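Local coordinates for protein putative N-acetylmuramoyl-L-alanine amidase (Neisseria meningitidis MC58, PDB 3CZX) that probably cleaves the amide link between N-acetylmuramoyl and L-amino acid residues in cell-wall glycopeptides, as a zinc-dependent amidase, at residues K85-I90 against P146-N151; A92-K97 against G140-E145; Q103-A108 against D171-E176. All coordinates share one frame; numbering follows the deposited sequence.

Contact 1 of 3, residues K85-I90 against P146-N151; sequences KTATGI and PFFISN
Asn151 reaches over to Ala87 from the last position of a type I beta turn, Phe148 to Asn151, which delivers the chain into helix 152-177 with Asn151 as its N-cap. Two side-chain bonds cross directly. Asn151 ND2 gives an N-H to Ala87 O over 3.0 Å, nearly straight at 167°; the oxygen lies in the amide plane, although the donor stands above the plane of the Ala87 carbonyl. The amide is held from both ends, because OD1 accepts from Asp154 N, and asparagine, with its donor and acceptor, suits both tasks. Lys85 bends at its last two torsions, which curls NZ back to Ser150 O at 2.7 Å; its charge is also paired with Asp152.

Water forms a second layer of bonds. Two molecules tie backbone oxygens to side chains, one joining Thr86 O to Asn151 ND2, the other Ala87 O to Ser150 OG, which also bonds Ala82 N. A third gives Gly89 N and Phe148 N a shared acceptor.

The apolar part centres on Phe148. The small methyl of Ala87 lies over one face of the ring in a CH-pi contact, CB 4.1 Å from the centroid. Two residues on, Gly89 adopts a phi of 129° that suits glycine, and its O sits at the ring edge, 3.6 Å from Phe148 CE2.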
loop_
_atom_site.group_PDB
_atom_site.type_symbol
_atom_site.label_atom_id
_atom_site.label_comp_id
_atom_site.label_asym_id
_atom_site.label_seq_id
_atom_site.Cartn_x
_atom_site.Cartn_y
_atom_site.Cartn_z
ATOM N N LYS A 85 -24.068 4.847 -9.159
ATOM C CA LYS A 85 -23.183 4.647 -8.004
ATOM C C LYS A 85 -23.592 3.483 -7.105
ATOM O O LYS A 85 -22.972 3.271 -6.062
ATOM C CB LYS A 85 -23.040 5.947 -7.219
ATOM C CG LYS A 85 -22.181 6.960 -7.917
ATOM C CD LYS A 85 -22.003 8.219 -7.073
ATOM C CE LYS A 85 -21.119 7.973 -5.846
ATOM N NZ LYS A 85 -19.756 7.504 -6.215
ATOM N N THR A 86 -24.614 2.723 -7.512
ATOM C CA THR A 86 -24.973 1.485 -6.883
ATOM C C THR A 86 -24.473 0.260 -7.674
ATOM O O THR A 86 -24.557 -0.850 -7.171
ATOM C CB THR A 86 -26.503 1.367 -6.687
ATOM O OG1 THR A 86 -27.127 1.229 -7.959
ATOM C CG2 THR A 86 -27.072 2.584 -5.957
ATOM N N ALA A 87 -23.938 0.463 -8.875
ATOM C CA ALA A 87 -23.356 -0.646 -9.688
ATOM C C ALA A 87 -22.262 -1.290 -8.829
ATOM O O ALA A 87 -21.490 -0.585 -8.188
ATOM C CB ALA A 87 -22.754 -0.133 -10.960
ATOM N N THR A 88 -22.205 -2.617 -8.832
ATOM C CA THR A 88 -21.306 -3.345 -7.951
ATOM C C THR A 88 -20.891 -4.674 -8.570
ATOM O O THR A 88 -21.617 -5.234 -9.389
ATOM C CB THR A 88 -21.961 -3.609 -6.583
ATOM O OG1 THR A 88 -21.013 -4.194 -5.662
ATOM C CG2 THR A 88 -23.202 -4.508 -6.692
ATOM N N GLY A 89 -19.719 -5.164 -8.175
ATOM C CA GLY A 89 -19.340 -6.559 -8.425
ATOM C C GLY A 89 -17.974 -6.654 -9.075
ATOM O O GLY A 89 -17.378 -5.652 -9.456
ATOM N N ILE A 90 -17.561 -7.905 -9.271
ATOM C CA ILE A 90 -16.237 -8.302 -9.686
ATOM C C ILE A 90 -16.268 -8.852 -11.081
ATOM O O ILE A 90 -17.077 -9.718 -11.386
ATOM C CB ILE A 90 -15.765 -9.484 -8.794
ATOM C CG1 ILE A 90 -15.633 -9.059 -7.325
ATOM C CG2 ILE A 90 -14.447 -10.089 -9.333
ATOM C CD1 ILE A 90 -15.703 -10.249 -6.358
ATOM N N PRO A 146 -11.733 -5.760 -9.825
ATOM C CA PRO A 146 -12.386 -6.332 -8.642
ATOM C C PRO A 146 -13.573 -5.542 -8.079
ATOM O O PRO A 146 -14.412 -6.154 -7.427
ATOM C CB PRO A 146 -11.263 -6.404 -7.613
ATOM C CG PRO A 146 -10.050 -6.087 -8.267
ATOM C CD PRO A 146 -10.314 -5.471 -9.611
ATOM N N PHE A 147 -13.639 -4.234 -8.304
ATOM C CA PHE A 147 -14.753 -3.445 -7.766
ATOM C C PHE A 147 -14.919 -2.142 -8.549
ATOM O O PHE A 147 -14.043 -1.772 -9.303
ATOM C CB PHE A 147 -14.572 -3.149 -6.255
ATOM C CG PHE A 147 -13.427 -2.225 -5.956
ATOM C CD1 PHE A 147 -13.612 -0.875 -5.793
ATOM C CD2 PHE A 147 -12.142 -2.713 -5.891
ATOM C CE1 PHE A 147 -12.528 -0.027 -5.552
ATOM C CE2 PHE A 147 -11.064 -1.890 -5.620
ATOM C CZ PHE A 147 -11.263 -0.539 -5.485
ATOM N N PHE A 148 -16.056 -1.502 -8.303
ATOM C CA PHE A 148 -16.398 -0.230 -8.911
ATOM C C PHE A 148 -15.926 0.859 -7.970
ATOM O O PHE A 148 -16.415 0.964 -6.845
ATOM C CB PHE A 148 -17.914 -0.122 -9.075
ATOM C CG PHE A 148 -18.470 -0.885 -10.239
ATOM C CD1 PHE A 148 -18.955 -0.222 -11.352
ATOM C CD2 PHE A 148 -18.511 -2.274 -10.215
ATOM C CE1 PHE A 148 -19.452 -0.938 -12.424
ATOM C CE2 PHE A 148 -19.008 -2.988 -11.298
ATOM C CZ PHE A 148 -19.486 -2.307 -12.393
ATOM N N ILE A 149 -15.011 1.702 -8.452
ATOM C CA ILE A 149 -14.525 2.823 -7.685
ATOM C C ILE A 149 -15.651 3.800 -7.393
ATOM O O ILE A 149 -15.587 4.550 -6.407
ATOM C CB ILE A 149 -13.354 3.524 -8.387
ATOM C CG1 ILE A 149 -12.572 4.378 -7.406
ATOM C CG2 ILE A 149 -13.825 4.339 -9.625
ATOM C CD1 ILE A 149 -11.354 5.040 -8.023
ATOM N N SER A 150 -16.652 3.770 -8.267
ATOM C CA SER A 150 -17.856 4.605 -8.128
ATOM C C SER A 150 -18.828 4.127 -7.039
ATOM O O SER A 150 -19.751 4.853 -6.655
ATOM C CB SER A 150 -18.531 4.722 -9.493
ATOM O OG SER A 150 -18.694 3.458 -10.060
ATOM N N ASN A 151 -18.660 2.903 -6.525
ATOM C CA ASN A 151 -19.444 2.404 -5.430
ATOM C C ASN A 151 -18.826 2.802 -4.088
ATOM O O ASN A 151 -17.834 2.220 -3.681
ATOM C CB ASN A 151 -19.589 0.877 -5.530
ATOM C CG ASN A 151 -20.645 0.345 -4.603
ATOM O OD1 ASN A 151 -20.541 0.439 -3.371
ATOM N ND2 ASN A 151 -21.718 -0.172 -5.178
HETATM O O HOH W 1 -24.460 -1.453 -4.430
HETATM O O HOH W 2 -20.947 2.158 -9.109
HETATM O O HOH W 3 -16.989 -5.594 -6.353
HETATM O O HOH W 4 -17.928 -3.119 -6.736
#

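Contact 2 of 3, residues A92-K97 against G140-E145; sequences ALSTPK and GGIVFE
Leu93 and Val143 form the hydrogen-bonded pair of an antiparallel strand pairing, 91-94 against 142-145, within the mixed sheet of this alpha/beta fold. Strand 142-145 is also bonded to strand 73-77, while 91-94, antiparallel to 142-145, runs parallel to strand 123-125 on its other side. The tight part of the contact is this strand pairing. Leu93 N donates to Val143 O over 2.9 Å and Val143 N returns a bond to Leu93 O over 3.0 Å. In the adjoining non-hydrogen-bonded pair, Ala92 and Phe144, the CA atoms come within 4.3 Å.

Ala92 CB fits between two larger groups, 3.8 Å from Phe144 CD1 and 3.9 Å from Ile142 CG2. Its small size suits a place where helix 99-113 also packs, with Cys102 against Ala92 and Val109 against Phe144. Leu93 and Val143 point to the opposite face, where helix 134-138 lies over both. Branched apolar side chains suit this buried face, which at Val143 comes close to the zinc ligand His78.

Past Ser94 the two chains drift apart. Here the serine side chain adds a bond beyond the last backbone pair: short, and with OG anti to the backbone N (chi1 -167°), it donates to Gly141 O at 2.8 Å, from above the carbonyl plane. Gly140 ends helix 134-138 in a Schellman motif, whose positive phi suits glycine. The partly exposed Thr95 marks the loose end, where the nearest approach is Thr95 OG1 to Gly140 CA, 4.0 Å.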
loop_
_atom_site.group_PDB
_atom_site.type_symbol
_atom_site.label_atom_id
_atom_site.label_comp_id
_atom_site.label_asym_id
_atom_site.label_seq_id
_atom_site.Cartn_x
_atom_site.Cartn_y
_atom_site.Cartn_z
ATOM N N ALA A 92 -13.458 -9.863 -14.616
ATOM C CA ALA A 92 -12.144 -9.962 -15.251
ATOM C C ALA A 92 -12.400 -10.288 -16.705
ATOM O O ALA A 92 -13.153 -11.236 -16.997
ATOM C CB ALA A 92 -11.334 -11.057 -14.601
ATOM N N LEU A 93 -11.804 -9.485 -17.585
ATOM C CA LEU A 93 -12.009 -9.555 -19.019
ATOM C C LEU A 93 -10.815 -10.238 -19.625
ATOM O O LEU A 93 -9.703 -9.801 -19.405
ATOM C CB LEU A 93 -12.097 -8.136 -19.593
ATOM C CG LEU A 93 -12.296 -7.972 -21.076
ATOM C CD1 LEU A 93 -13.760 -8.359 -21.388
ATOM C CD2 LEU A 93 -11.947 -6.490 -21.563
ATOM N N SER A 94 -11.022 -11.308 -20.405
ATOM C CA SER A 94 -9.891 -11.913 -21.097
ATOM C C SER A 94 -10.410 -12.782 -22.225
ATOM O O SER A 94 -11.605 -12.849 -22.445
ATOM C CB SER A 94 -9.053 -12.732 -20.123
ATOM O OG SER A 94 -7.789 -13.112 -20.644
ATOM N N THR A 95 -9.484 -13.444 -22.891
ATOM C CA THR A 95 -9.831 -14.523 -23.848
ATOM C C THR A 95 -10.355 -15.757 -23.092
ATOM O O THR A 95 -10.007 -15.999 -21.940
ATOM C CB THR A 95 -8.566 -14.954 -24.630
ATOM O OG1 THR A 95 -7.495 -15.263 -23.724
ATOM C CG2 THR A 95 -8.076 -13.857 -25.578
ATOM N N PRO A 96 -11.173 -16.582 -23.755
ATOM C CA PRO A 96 -11.620 -17.811 -23.142
ATOM C C PRO A 96 -10.546 -18.729 -22.586
ATOM O O PRO A 96 -10.766 -19.426 -21.587
ATOM C CB PRO A 96 -12.395 -18.488 -24.281
ATOM C CG PRO A 96 -12.921 -17.358 -25.045
ATOM C CD PRO A 96 -11.810 -16.357 -25.064
ATOM N N LYS A 97 -9.375 -18.730 -23.200
ATOM C CA LYS A 97 -8.234 -19.458 -22.652
ATOM C C LYS A 97 -8.042 -19.196 -21.142
ATOM O O LYS A 97 -7.687 -20.086 -20.369
ATOM C CB LYS A 97 -6.935 -19.053 -23.398
ATOM C CG LYS A 97 -5.675 -19.689 -22.835
ATOM C CD LYS A 97 -4.411 -19.376 -23.611
ATOM C CE LYS A 97 -3.182 -19.787 -22.786
ATOM N NZ LYS A 97 -1.870 -19.595 -23.432
ATOM N N GLY A 140 -4.375 -11.770 -24.686
ATOM C CA GLY A 140 -4.264 -12.879 -23.747
ATOM C C GLY A 140 -3.872 -12.502 -22.321
ATOM O O GLY A 140 -3.563 -13.360 -21.497
ATOM N N GLY A 141 -3.878 -11.212 -22.029
ATOM C CA GLY A 141 -3.777 -10.752 -20.651
ATOM C C GLY A 141 -5.172 -10.718 -20.041
ATOM O O GLY A 141 -6.182 -10.820 -20.749
ATOM N N ILE A 142 -5.214 -10.489 -18.736
ATOM C CA ILE A 142 -6.483 -10.414 -17.973
ATOM C C ILE A 142 -6.619 -8.999 -17.426
ATOM O O ILE A 142 -5.730 -8.540 -16.704
ATOM C CB ILE A 142 -6.431 -11.395 -16.794
ATOM C CG1 ILE A 142 -6.250 -12.843 -17.291
ATOM C CG2 ILE A 142 -7.696 -11.286 -15.885
ATOM C CD1 ILE A 142 -5.961 -13.812 -16.171
ATOM N N VAL A 143 -7.684 -8.309 -17.812
ATOM C CA VAL A 143 -8.006 -6.997 -17.245
ATOM C C VAL A 143 -8.911 -7.268 -16.068
ATOM O O VAL A 143 -10.083 -7.608 -16.238
ATOM C CB VAL A 143 -8.680 -6.081 -18.297
ATOM C CG1 VAL A 143 -9.226 -4.774 -17.660
ATOM C CG2 VAL A 143 -7.708 -5.798 -19.418
ATOM N N PHE A 144 -8.350 -7.132 -14.855
ATOM C CA PHE A 144 -9.076 -7.478 -13.624
ATOM C C PHE A 144 -9.638 -6.236 -12.968
ATOM O O PHE A 144 -8.874 -5.327 -12.635
ATOM C CB PHE A 144 -8.130 -8.245 -12.667
ATOM C CG PHE A 144 -8.796 -8.870 -11.467
ATOM C CD1 PHE A 144 -10.092 -9.320 -11.506
ATOM C CD2 PHE A 144 -8.077 -9.051 -10.292
ATOM C CE1 PHE A 144 -10.678 -9.931 -10.391
ATOM C CE2 PHE A 144 -8.656 -9.647 -9.213
ATOM C CZ PHE A 144 -9.944 -10.078 -9.243
ATOM N N GLU A 145 -10.955 -6.231 -12.783
ATOM C CA GLU A 145 -11.686 -5.141 -12.152
ATOM C C GLU A 145 -12.430 -5.670 -10.946
ATOM O O GLU A 145 -13.612 -5.980 -10.992
ATOM C CB GLU A 145 -12.644 -4.509 -13.153
ATOM C CG GLU A 145 -11.936 -3.962 -14.364
ATOM C CD GLU A 145 -12.869 -3.220 -15.270
ATOM O OE1 GLU A 145 -13.189 -2.057 -14.992
ATOM O OE2 GLU A 145 -13.291 -3.815 -16.255
#

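Contact 3 of 3, residues Q103-A108 against D171-E176; sequences QVLGKA and DAIAME
Glu176 OE1 is paired in a salt bridge with Arg100, and the same oxygen rests 3.8 Å from Val104 CG2. Because Arg100 and Val104 both belong to helix 99-113, the glutamate ties the end of helix 152-177 to that helix while its own carboxylate lies against a methyl group. The side chain leaves with CG anti to the backbone N (chi1 179°) and then bends at chi2, which brings the carboxylate obliquely across Val104. Glutamate suits this margin of the contact: its methylenes span the gap, and its charged end meets the arginine.

Val104 itself works with both branches. While CG2 faces Glu176, CG1 turns to the preceding helical turn, 3.7 Å from Ala172 O and 4.0 Å from Ala172 CB. The two segments cross with their directions 141° apart and their axes 9.4 Å from each other at closest, a roughly antiparallel pair of helices layered on one face of the sheet in an alpha/beta fold. Small residues permit this spacing where the backbones are nearest: Ala108 CB and Ala172 CB meet methyl to methyl at 3.6 Å, on the partly exposed side.

Deeper in, toward the sheet, the contact passes to larger apolar groups. Leu105 and Ile173 cross at an angle, with Leu105 CD2 3.8 Å from Ile173 CG1. Both also touch Ile75 of strand 73-77, and Ile173 packs in addition on Val37 and Leu41 of helix 26-45.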
loop_
_atom_site.group_PDB
_atom_site.type_symbol
_atom_site.label_atom_id
_atom_site.label_comp_id
_atom_site.label_asym_id
_atom_site.label_seq_id
_atom_site.Cartn_x
_atom_site.Cartn_y
_atom_site.Cartn_z
ATOM N N GLN A 103 -11.730 -16.790 -13.094
ATOM C CA GLN A 103 -12.639 -17.327 -12.078
ATOM C C GLN A 103 -11.890 -17.549 -10.747
ATOM O O GLN A 103 -12.424 -17.255 -9.668
ATOM C CB GLN A 103 -13.322 -18.601 -12.575
ATOM C CG GLN A 103 -14.331 -18.290 -13.667
ATOM C CD GLN A 103 -14.924 -19.483 -14.357
ATOM O OE1 GLN A 103 -14.330 -20.592 -14.377
ATOM N NE2 GLN A 103 -16.085 -19.265 -14.966
ATOM N N VAL A 104 -10.646 -18.020 -10.828
ATOM C CA VAL A 104 -9.793 -18.181 -9.629
ATOM C C VAL A 104 -9.596 -16.818 -8.946
ATOM O O VAL A 104 -9.775 -16.690 -7.732
ATOM C CB VAL A 104 -8.414 -18.771 -10.007
ATOM C CG1 VAL A 104 -7.421 -18.689 -8.855
ATOM C CG2 VAL A 104 -8.569 -20.214 -10.483
ATOM N N LEU A 105 -9.261 -15.805 -9.743
ATOM C CA LEU A 105 -9.033 -14.437 -9.210
ATOM C C LEU A 105 -10.315 -13.895 -8.604
ATOM O O LEU A 105 -10.322 -13.345 -7.516
ATOM C CB LEU A 105 -8.558 -13.480 -10.295
ATOM C CG LEU A 105 -7.175 -13.853 -10.883
ATOM C CD1 LEU A 105 -6.953 -13.087 -12.186
ATOM C CD2 LEU A 105 -6.053 -13.570 -9.866
ATOM N N GLY A 106 -11.415 -14.012 -9.346
ATOM C CA GLY A 106 -12.687 -13.430 -8.906
ATOM C C GLY A 106 -13.179 -14.057 -7.602
ATOM O O GLY A 106 -13.608 -13.362 -6.663
ATOM N N LYS A 107 -13.094 -15.373 -7.514
ATOM C CA LYS A 107 -13.573 -16.074 -6.353
ATOM C C LYS A 107 -12.768 -15.713 -5.117
ATOM O O LYS A 107 -13.311 -15.592 -4.014
ATOM C CB LYS A 107 -13.522 -17.565 -6.612
ATOM C CG LYS A 107 -14.563 -17.995 -7.635
ATOM C CD LYS A 107 -14.342 -19.408 -8.104
ATOM C CE LYS A 107 -15.538 -19.912 -8.916
ATOM N NZ LYS A 107 -15.252 -21.221 -9.523
ATOM N N ALA A 108 -11.460 -15.549 -5.290
ATOM C CA ALA A 108 -10.590 -15.162 -4.203
ATOM C C ALA A 108 -11.066 -13.852 -3.583
ATOM O O ALA A 108 -11.112 -13.709 -2.355
ATOM C CB ALA A 108 -9.163 -15.000 -4.710
ATOM N N ASP A 171 -2.466 -15.416 -2.716
ATOM C CA ASP A 171 -2.577 -16.806 -2.245
ATOM C C ASP A 171 -3.284 -17.717 -3.274
ATOM O O ASP A 171 -2.922 -18.912 -3.436
ATOM C CB ASP A 171 -3.328 -16.876 -0.915
ATOM C CG ASP A 171 -2.513 -16.396 0.275
ATOM O OD1 ASP A 171 -1.253 -16.296 0.209
ATOM O OD2 ASP A 171 -3.167 -16.101 1.296
ATOM N N ALA A 172 -4.315 -17.175 -3.928
ATOM C CA ALA A 172 -5.073 -17.913 -4.938
ATOM C C ALA A 172 -4.219 -18.202 -6.179
ATOM O O ALA A 172 -4.346 -19.274 -6.792
ATOM C CB ALA A 172 -6.372 -17.162 -5.301
ATOM N N ILE A 173 -3.385 -17.240 -6.582
ATOM C CA ILE A 173 -2.491 -17.420 -7.710
ATOM C C ILE A 173 -1.509 -18.522 -7.367
ATOM O O ILE A 173 -1.386 -19.468 -8.107
ATOM C CB ILE A 173 -1.758 -16.100 -8.108
ATOM C CG1 ILE A 173 -2.720 -15.062 -8.660
ATOM C CG2 ILE A 173 -0.658 -16.350 -9.139
ATOM C CD1 ILE A 173 -2.133 -13.657 -8.774
ATOM N N ALA A 174 -0.883 -18.427 -6.204
ATOM C CA ALA A 174 0.084 -19.444 -5.777
ATOM C C ALA A 174 -0.561 -20.811 -5.700
ATOM O O ALA A 174 -0.007 -21.792 -6.188
ATOM C CB ALA A 174 0.712 -19.065 -4.451
HETATM N N MSE A 175 -1.747 -20.884 -5.131
HETATM C CA MSE A 175 -2.444 -22.191 -5.023
HETATM C C MSE A 175 -2.714 -22.812 -6.403
HETATM O O MSE A 175 -2.520 -24.030 -6.622
HETATM C CB MSE A 175 -3.730 -22.035 -4.228
HETATM C CG MSE A 175 -4.648 -23.222 -4.224
HETATM SE SE MSE A 175 -3.945 -24.577 -3.014
HETATM C CE MSE A 175 -4.595 -23.766 -1.369
ATOM N N GLU A 176 -3.138 -21.985 -7.350
ATOM C CA GLU A 176 -3.477 -22.490 -8.682
ATOM C C GLU A 176 -2.239 -23.022 -9.392
ATOM O O GLU A 176 -2.325 -23.945 -10.189
ATOM C CB GLU A 176 -4.155 -21.380 -9.477
ATOM C CG GLU A 176 -4.548 -21.714 -10.885
ATOM C CD GLU A 176 -5.678 -22.728 -10.993
ATOM O OE1 GLU A 176 -6.249 -23.163 -9.970
ATOM O OE2 GLU A 176 -6.009 -23.083 -12.158
#

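Contact 2 lies nearest the zinc ion, which is bound by His12, Glu26 and His78: the Val143 side chain is about 6 Å from the metal. Segment 146-151 of contact 1 follows directly on strand 142-145 of contact 2, with the Pro146 side chain about 9 Å from the zinc. Contact 3 lies farther off, the Leu105 side chain being about 11 Å from that of His78. Phe144 joins contacts 2 and 3, its CZ 3.7 Å from Leu105 O. Ile90 of contact 1 touches both others, through CG2 at 3.9 Å from Phe144 CE1 and CD1 at 3.8 Å from Gly106 O. Along the chain, contact 2 is nested within the loop that contact 1 closes.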